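Local coordinates for molybdenum ABC transporter, periplasmic molybdenum-binding protein (Vibrio cholerae, PDB 4RXL) that binds tungstate and probably delivers molybdate or tungstate to an ABC-type membrane transporter as its periplasmic solute-binding component, at residues A[66-69]-A[74-77]; A[199-204]-A[210-215]. All coordinates share one frame; numbering follows the deposited sequence.

Contact 1. Residues A[66-69]-A[74-77]; sequences YLVE and KPNK
V68 and P75 meet in a small surface contact where the loop after helix 61-69 leads into strand 78-91. The meeting is purely apolar: no hydrogen bond joins 66-69 to 74-77, and only 96 Å² of surface is buried, both sides summed. V68 CG1 does the touching, lying 3.9 Å from P75 CG at the outer corner of the proline ring, with the ring running across the valine at about a right angle. CG1 stands anti to the backbone N (chi1 171°), which leaves the other methyl, CG2, on the side of K74, at a loose 4.4 Å from K74 O. This is a helix-to-strand connection in the alpha/beta architecture of a periplasmic binding protein of the ModA family; V68, in the last turn of the helix, packs against the loop that leads into the next strand. V73, between the two segments, also touches V68. Within the loop, the backbone bond from K77 N to K74 O, 2.9 Å long, closes a type I beta turn with P75 and N76 at its two central positions. The CB of K74 points away from the helix, and the K74 atom nearest the V68 side chain is its carbonyl O.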
ATOM      1  N   TYR A  66       9.892 -12.836  -1.023  1.00 22.80           N
ATOM      2  CA  TYR A  66      11.013 -12.656  -1.938  1.00 22.36           C
ATOM      3  C   TYR A  66      12.341 -12.575  -1.178  1.00 19.96           C
ATOM      4  O   TYR A  66      13.314 -13.256  -1.523  1.00 23.52           O
ATOM      5  CB  TYR A  66      10.782 -11.382  -2.726  1.00 19.72           C
ATOM      6  CG  TYR A  66      11.830 -11.038  -3.741  1.00 20.99           C
ATOM      7  CD1 TYR A  66      11.775 -11.575  -5.013  1.00 23.91           C
ATOM      8  CD2 TYR A  66      12.850 -10.139  -3.450  1.00 22.76           C
ATOM      9  CE1 TYR A  66      12.729 -11.265  -5.964  1.00 27.38           C
ATOM     10  CE2 TYR A  66      13.807  -9.806  -4.399  1.00 23.05           C
ATOM     11  CZ  TYR A  66      13.737 -10.373  -5.651  1.00 20.88           C
ATOM     12  OH  TYR A  66      14.702 -10.101  -6.594  1.00 23.83           O
ATOM     13  N   LEU A  67      12.353 -11.753  -0.132  1.00 22.12           N
ATOM     14  CA  LEU A  67      13.524 -11.670   0.743  1.00 20.88           C
ATOM     15  C   LEU A  67      13.815 -12.909   1.547  1.00 20.78           C
ATOM     16  O   LEU A  67      14.957 -13.213   1.787  1.00 22.62           O
ATOM     17  CB  LEU A  67      13.411 -10.454   1.672  1.00 20.69           C
ATOM     18  CG  LEU A  67      13.287  -9.115   0.943  1.00 21.00           C
ATOM     19  CD1 LEU A  67      13.113  -8.013   1.984  1.00 27.06           C
ATOM     20  CD2 LEU A  67      14.478  -8.834   0.023  1.00 22.98           C
ATOM     21  N   VAL A  68      12.785 -13.648   1.948  1.00 21.44           N
ATOM     22  CA  VAL A  68      13.018 -14.908   2.627  1.00 22.19           C
ATOM     23  C   VAL A  68      13.673 -15.888   1.656  1.00 24.06           C
ATOM     24  O   VAL A  68      14.646 -16.558   1.982  1.00 23.80           O
ATOM     25  CB  VAL A  68      11.700 -15.497   3.173  1.00 25.06           C
ATOM     26  CG1 VAL A  68      11.889 -16.908   3.698  1.00 33.49           C
ATOM     27  CG2 VAL A  68      11.131 -14.601   4.259  1.00 23.88           C
ATOM     28  N   GLU A  69      13.115 -15.956   0.457  1.00 26.42           N
ATOM     29  CA  GLU A  69      13.612 -16.869  -0.566  1.00 34.11           C
ATOM     30  C   GLU A  69      15.067 -16.611  -0.929  1.00 26.09           C
ATOM     31  O   GLU A  69      15.816 -17.552  -1.206  1.00 31.08           O
ATOM     32  CB  GLU A  69      12.739 -16.768  -1.815  1.00 31.62           C
ATOM     33  CG  GLU A  69      11.419 -17.514  -1.672  1.00 38.98           C
ATOM     34  CD  GLU A  69      10.492 -17.296  -2.851  1.00 67.56           C
ATOM     35  OE1 GLU A  69      10.927 -16.703  -3.864  1.00 66.78           O
ATOM     36  OE2 GLU A  69       9.324 -17.731  -2.767  1.00 61.78           O
ATOM     37  N   LYS A  74      14.998 -14.648   7.724  1.00 30.11           N
ATOM     38  CA  LYS A  74      14.628 -16.013   8.114  1.00 32.38           C
ATOM     39  C   LYS A  74      13.100 -16.133   8.132  1.00 27.04           C
ATOM     40  O   LYS A  74      12.418 -15.173   8.449  1.00 27.78           O
ATOM     41  CB  LYS A  74      15.238 -16.370   9.470  1.00 36.26           C
ATOM     42  CG  LYS A  74      16.752 -16.241   9.484  1.00 48.55           C
ATOM     43  CD  LYS A  74      17.338 -16.259  10.882  1.00 61.93           C
ATOM     44  CE  LYS A  74      18.854 -16.129  10.797  1.00 75.59           C
ATOM     45  NZ  LYS A  74      19.516 -16.115  12.129  1.00 88.88           N
ATOM     46  N   PRO A  75      12.549 -17.311   7.776  1.00 34.04           N
ATOM     47  CA  PRO A  75      11.102 -17.420   7.583  1.00 34.34           C
ATOM     48  C   PRO A  75      10.284 -17.093   8.839  1.00 30.88           C
ATOM     49  O   PRO A  75       9.169 -16.597   8.732  1.00 36.21           O
ATOM     50  CB  PRO A  75      10.911 -18.889   7.162  1.00 41.05           C
ATOM     51  CG  PRO A  75      12.261 -19.352   6.724  1.00 51.27           C
ATOM     52  CD  PRO A  75      13.220 -18.610   7.604  1.00 47.86           C
ATOM     53  N   ASN A  76      10.838 -17.373  10.022  1.00 29.30           N
ATOM     54  CA  ASN A  76      10.153 -17.022  11.275  1.00 30.30           C
ATOM     55  C   ASN A  76      10.359 -15.594  11.787  1.00 34.41           C
ATOM     56  O   ASN A  76       9.933 -15.254  12.893  1.00 36.52           O
ATOM     57  CB  ASN A  76      10.524 -18.018  12.386  1.00 32.57           C
ATOM     58  CG  ASN A  76      11.978 -17.915  12.851  1.00 34.13           C
ATOM     59  OD1 ASN A  76      12.791 -17.227  12.244  1.00 37.58           O
ATOM     60  ND2 ASN A  76      12.307 -18.617  13.939  1.00 42.45           N
ATOM     61  N   LYS A  77      11.000 -14.750  10.990  1.00 26.47           N
ATOM     62  CA  LYS A  77      11.135 -13.330  11.324  1.00 27.13           C
ATOM     63  C   LYS A  77      10.236 -12.428  10.483  1.00 24.97           C
ATOM     64  O   LYS A  77      10.512 -11.225  10.352  1.00 23.09           O
ATOM     65  CB  LYS A  77      12.605 -12.923  11.170  1.00 27.51           C
ATOM     66  CG  LYS A  77      13.533 -13.644  12.137  1.00 27.55           C
ATOM     67  CD  LYS A  77      13.525 -12.993  13.507  1.00 35.27           C
ATOM     68  CE  LYS A  77      14.005 -13.907  14.614  1.00 57.48           C
ATOM     69  NZ  LYS A  77      13.637 -13.312  15.930  1.00 50.46           N
TER

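Contact 2. Residues A[199-204]-A[210-215]; sequences LAQLND and EWVAYL
L199 and Q201 both hold CG anti to the backbone N (chi1 163° in L199), and this carries their side chains from strand 199-201 out to V212 and L215 on the helix. On the helix, L215 has CG beside its backbone N (chi1 -71°), which brings CD1 to the branched end of L199: L215 CD1 is 3.8 Å from L199 CD2, the two leucines crossing at about a right angle. L199 CD2 also reaches V212 CG2, at 4.1 Å, one turn earlier on the helix. V212 meets both L199 and Q201, and its CA is the nearest on the helix to that of Q201, 7.6 Å away.

Strand 199-201 and helix segment 210-215 run nearly antiparallel (161°), their axes coming within 10.0 Å. This is a helix laid on the face of a beta-sheet, in the alpha/beta fold of the periplasmic binding proteins. Strand 195-201 pairs with 55-57 and with 78-91; L55 of the former touches V212 and I57 touches L199, extending the apolar layer.

The extended chain of Q201 runs at a slant to V212 and brings OE1 to 3.7 Å from V212 CG2. The other end of that amide is bonded: Q201 NE2 donates to N203 O over 2.9 Å, the acceptor lying close to the amide plane. This bond fixes the rotation of the amide and ties it to the loop just beyond the strand. With no hydrogen bond between strand and helix, the two are held together here by van der Waals packing, while the polar end of Q201 is tethered on its own side.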
ATOM      1  N   LEU A 199       5.647  -7.665   8.148  1.00 17.95           N
ATOM      2  CA  LEU A 199       6.759  -6.962   8.733  1.00 20.92           C
ATOM      3  C   LEU A 199       7.888  -7.968   8.801  1.00 18.62           C
ATOM      4  O   LEU A 199       7.755  -9.014   9.469  1.00 20.87           O
ATOM      5  CB  LEU A 199       6.380  -6.472  10.118  1.00 20.00           C
ATOM      6  CG  LEU A 199       7.478  -6.040  11.085  1.00 21.38           C
ATOM      7  CD1 LEU A 199       8.173  -4.780  10.584  1.00 23.11           C
ATOM      8  CD2 LEU A 199       6.887  -5.843  12.467  1.00 20.70           C
ATOM      9  N   ALA A 200       8.983  -7.667   8.110  1.00 17.97           N
ATOM     10  CA  ALA A 200      10.154  -8.542   8.076  1.00 21.98           C
ATOM     11  C   ALA A 200      11.295  -7.953   8.897  1.00 21.26           C
ATOM     12  O   ALA A 200      11.643  -6.777   8.737  1.00 19.81           O
ATOM     13  CB  ALA A 200      10.583  -8.751   6.638  1.00 21.14           C
ATOM     14  N   GLN A 201      11.905  -8.761   9.748  1.00 21.47           N
ATOM     15  CA  GLN A 201      13.011  -8.322  10.547  1.00 23.10           C
ATOM     16  C   GLN A 201      14.274  -8.847   9.847  1.00 22.14           C
ATOM     17  O   GLN A 201      14.456 -10.066   9.746  1.00 25.47           O
ATOM     18  CB  GLN A 201      12.868  -8.903  11.963  1.00 26.18           C
ATOM     19  CG  GLN A 201      13.818  -8.321  12.983  1.00 31.30           C
ATOM     20  CD  GLN A 201      13.709  -9.014  14.341  1.00 31.46           C
ATOM     21  OE1 GLN A 201      12.608  -9.325  14.793  1.00 31.91           O
ATOM     22  NE2 GLN A 201      14.853  -9.269  14.982  1.00 37.80           N
ATOM     23  N   LEU A 202      15.147  -7.964   9.377  1.00 23.36           N
ATOM     24  CA  LEU A 202      16.259  -8.353   8.515  1.00 26.42           C
ATOM     25  C   LEU A 202      17.552  -8.714   9.266  1.00 29.19           C
ATOM     26  O   LEU A 202      18.540  -9.140   8.663  1.00 33.73           O
ATOM     27  CB  LEU A 202      16.506  -7.245   7.484  1.00 27.16           C
ATOM     28  CG  LEU A 202      15.398  -7.142   6.435  1.00 36.31           C
ATOM     29  CD1 LEU A 202      14.967  -5.713   6.228  1.00 29.05           C
ATOM     30  CD2 LEU A 202      15.875  -7.754   5.125  1.00 67.15           C
ATOM     31  N   ASN A 203      17.557  -8.570  10.582  1.00 26.32           N
ATOM     32  CA  ASN A 203      18.696  -8.956  11.388  1.00 30.95           C
ATOM     33  C   ASN A 203      18.244  -9.186  12.829  1.00 29.13           C
ATOM     34  O   ASN A 203      17.056  -8.983  13.136  1.00 29.73           O
ATOM     35  CB  ASN A 203      19.828  -7.917  11.298  1.00 27.82           C
ATOM     36  CG  ASN A 203      19.393  -6.527  11.722  1.00 29.57           C
ATOM     37  OD1 ASN A 203      18.894  -6.324  12.830  1.00 29.48           O
ATOM     38  ND2 ASN A 203      19.595  -5.555  10.843  1.00 29.93           N
ATOM     39  N   ASP A 204      19.179  -9.597  13.681  1.00 32.52           N
ATOM     40  CA  ASP A 204      18.885 -10.008  15.037  1.00 36.90           C
ATOM     41  C   ASP A 204      19.241  -8.934  16.073  1.00 34.76           C
ATOM     42  O   ASP A 204      19.367  -9.233  17.267  1.00 36.88           O
ATOM     43  CB  ASP A 204      19.635 -11.319  15.349  1.00 45.64           C
ATOM     44  CG  ASP A 204      21.161 -11.147  15.376  1.00 86.32           C
ATOM     45  OD1 ASP A 204      21.660 -10.057  15.006  1.00 47.83           O
ATOM     46  OD2 ASP A 204      21.864 -12.106  15.771  1.00 72.16           O
ATOM     47  N   GLU A 210      13.004  -5.144  19.628  1.00 40.07           N
ATOM     48  CA  GLU A 210      12.154  -4.285  20.469  1.00 29.80           C
ATOM     49  C   GLU A 210      11.170  -3.456  19.623  1.00 28.44           C
ATOM     50  O   GLU A 210      10.023  -3.268  20.010  1.00 33.63           O
ATOM     51  CB  GLU A 210      12.998  -3.372  21.347  1.00 44.74           C
ATOM     52  CG  GLU A 210      13.818  -4.148  22.372  1.00 56.25           C
ATOM     53  CD  GLU A 210      14.787  -3.286  23.156  1.00 90.74           C
ATOM     54  OE1 GLU A 210      15.757  -3.857  23.708  1.00 63.61           O
ATOM     55  OE2 GLU A 210      14.582  -2.052  23.223  1.00104.06           O
ATOM     56  N   TRP A 211      11.611  -2.978  18.471  1.00 31.73           N
ATOM     57  CA  TRP A 211      10.687  -2.310  17.546  1.00 29.57           C
ATOM     58  C   TRP A 211       9.552  -3.228  17.109  1.00 34.77           C
ATOM     59  O   TRP A 211       8.376  -2.837  17.098  1.00 30.46           O
ATOM     60  CB  TRP A 211      11.412  -1.788  16.297  1.00 32.83           C
ATOM     61  CG  TRP A 211      11.371  -0.321  16.200  1.00 52.24           C
ATOM     62  CD1 TRP A 211      12.350   0.571  16.560  1.00 74.24           C
ATOM     63  CD2 TRP A 211      10.269   0.455  15.740  1.00 45.06           C
ATOM     64  NE1 TRP A 211      11.918   1.862  16.335  1.00 80.71           N
ATOM     65  CE2 TRP A 211      10.642   1.814  15.837  1.00109.33           C
ATOM     66  CE3 TRP A 211       9.003   0.136  15.259  1.00 57.92           C
ATOM     67  CZ2 TRP A 211       9.787   2.841  15.462  1.00 98.11           C
ATOM     68  CZ3 TRP A 211       8.161   1.159  14.884  1.00 57.27           C
ATOM     69  CH2 TRP A 211       8.547   2.486  14.993  1.00 43.07           C
ATOM     70  N   VAL A 212       9.926  -4.440  16.719  1.00 28.40           N
ATOM     71  CA  VAL A 212       8.965  -5.445  16.254  1.00 26.60           C
ATOM     72  C   VAL A 212       7.945  -5.753  17.369  1.00 26.48           C
ATOM     73  O   VAL A 212       6.731  -5.809  17.114  1.00 29.11           O
ATOM     74  CB  VAL A 212       9.720  -6.701  15.757  1.00 25.70           C
ATOM     75  CG1 VAL A 212       8.780  -7.887  15.571  1.00 31.41           C
ATOM     76  CG2 VAL A 212      10.455  -6.371  14.458  1.00 27.11           C
ATOM     77  N   ALA A 213       8.433  -5.914  18.602  1.00 27.39           N
ATOM     78  CA  ALA A 213       7.560  -6.163  19.760  1.00 31.09           C
ATOM     79  C   ALA A 213       6.542  -5.031  19.928  1.00 29.63           C
ATOM     80  O   ALA A 213       5.356  -5.287  20.161  1.00 32.73           O
ATOM     81  CB  ALA A 213       8.378  -6.348  21.036  1.00 36.75           C
ATOM     82  N   TYR A 214       6.997  -3.787  19.766  1.00 32.43           N
ATOM     83  CA  TYR A 214       6.104  -2.639  19.853  1.00 26.82           C
ATOM     84  C   TYR A 214       5.091  -2.646  18.699  1.00 24.40           C
ATOM     85  O   TYR A 214       3.890  -2.436  18.936  1.00 28.64           O
ATOM     86  CB  TYR A 214       6.886  -1.310  19.897  1.00 32.30           C
ATOM     87  CG  TYR A 214       6.007  -0.101  19.649  1.00 27.04           C
ATOM     88  CD1 TYR A 214       5.175   0.413  20.645  1.00 30.40           C
ATOM     89  CD2 TYR A 214       5.952   0.483  18.392  1.00 25.48           C
ATOM     90  CE1 TYR A 214       4.351   1.502  20.397  1.00 29.97           C
ATOM     91  CE2 TYR A 214       5.140   1.565  18.142  1.00 26.82           C
ATOM     92  CZ  TYR A 214       4.345   2.065  19.130  1.00 26.92           C
ATOM     93  OH  TYR A 214       3.531   3.134  18.848  1.00 33.82           O
ATOM     94  N   LEU A 215       5.544  -2.927  17.482  1.00 25.07           N
ATOM     95  CA  LEU A 215       4.628  -2.901  16.301  1.00 26.00           C
ATOM     96  C   LEU A 215       3.511  -3.944  16.386  1.00 29.05           C
ATOM     97  O   LEU A 215       2.445  -3.763  15.805  1.00 34.03           O
ATOM     98  CB  LEU A 215       5.400  -3.058  14.980  1.00 22.04           C
ATOM     99  CG  LEU A 215       6.238  -1.829  14.618  1.00 27.70           C
ATOM    100  CD1 LEU A 215       7.195  -2.164  13.488  1.00 37.10           C
ATOM    101  CD2 LEU A 215       5.354  -0.625  14.276  1.00 27.43           C
TER

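How the contacts relate
Both segments of contact 1 precede those of contact 2 in the chain, yet the centres are about 13 Å apart. The junction is made by strand 195-201 and the end of the loop 74-77: K77 O lies 2.9 Å from Q201 N, a probable backbone hydrogen bond that continues the antiparallel pairing of 195-201 with 78-91. A second, looser touch joins L67 CD1 to L202 CD2 at 4.2 Å. Contact 1 lies at the surface, away from the tungstate pocket, whereas contact 2 is buried, on the same side of the chain's centre. The side chain of L199 is about 13 Å from the bound tungstate and about 12 Å from that of S40, a pocket residue.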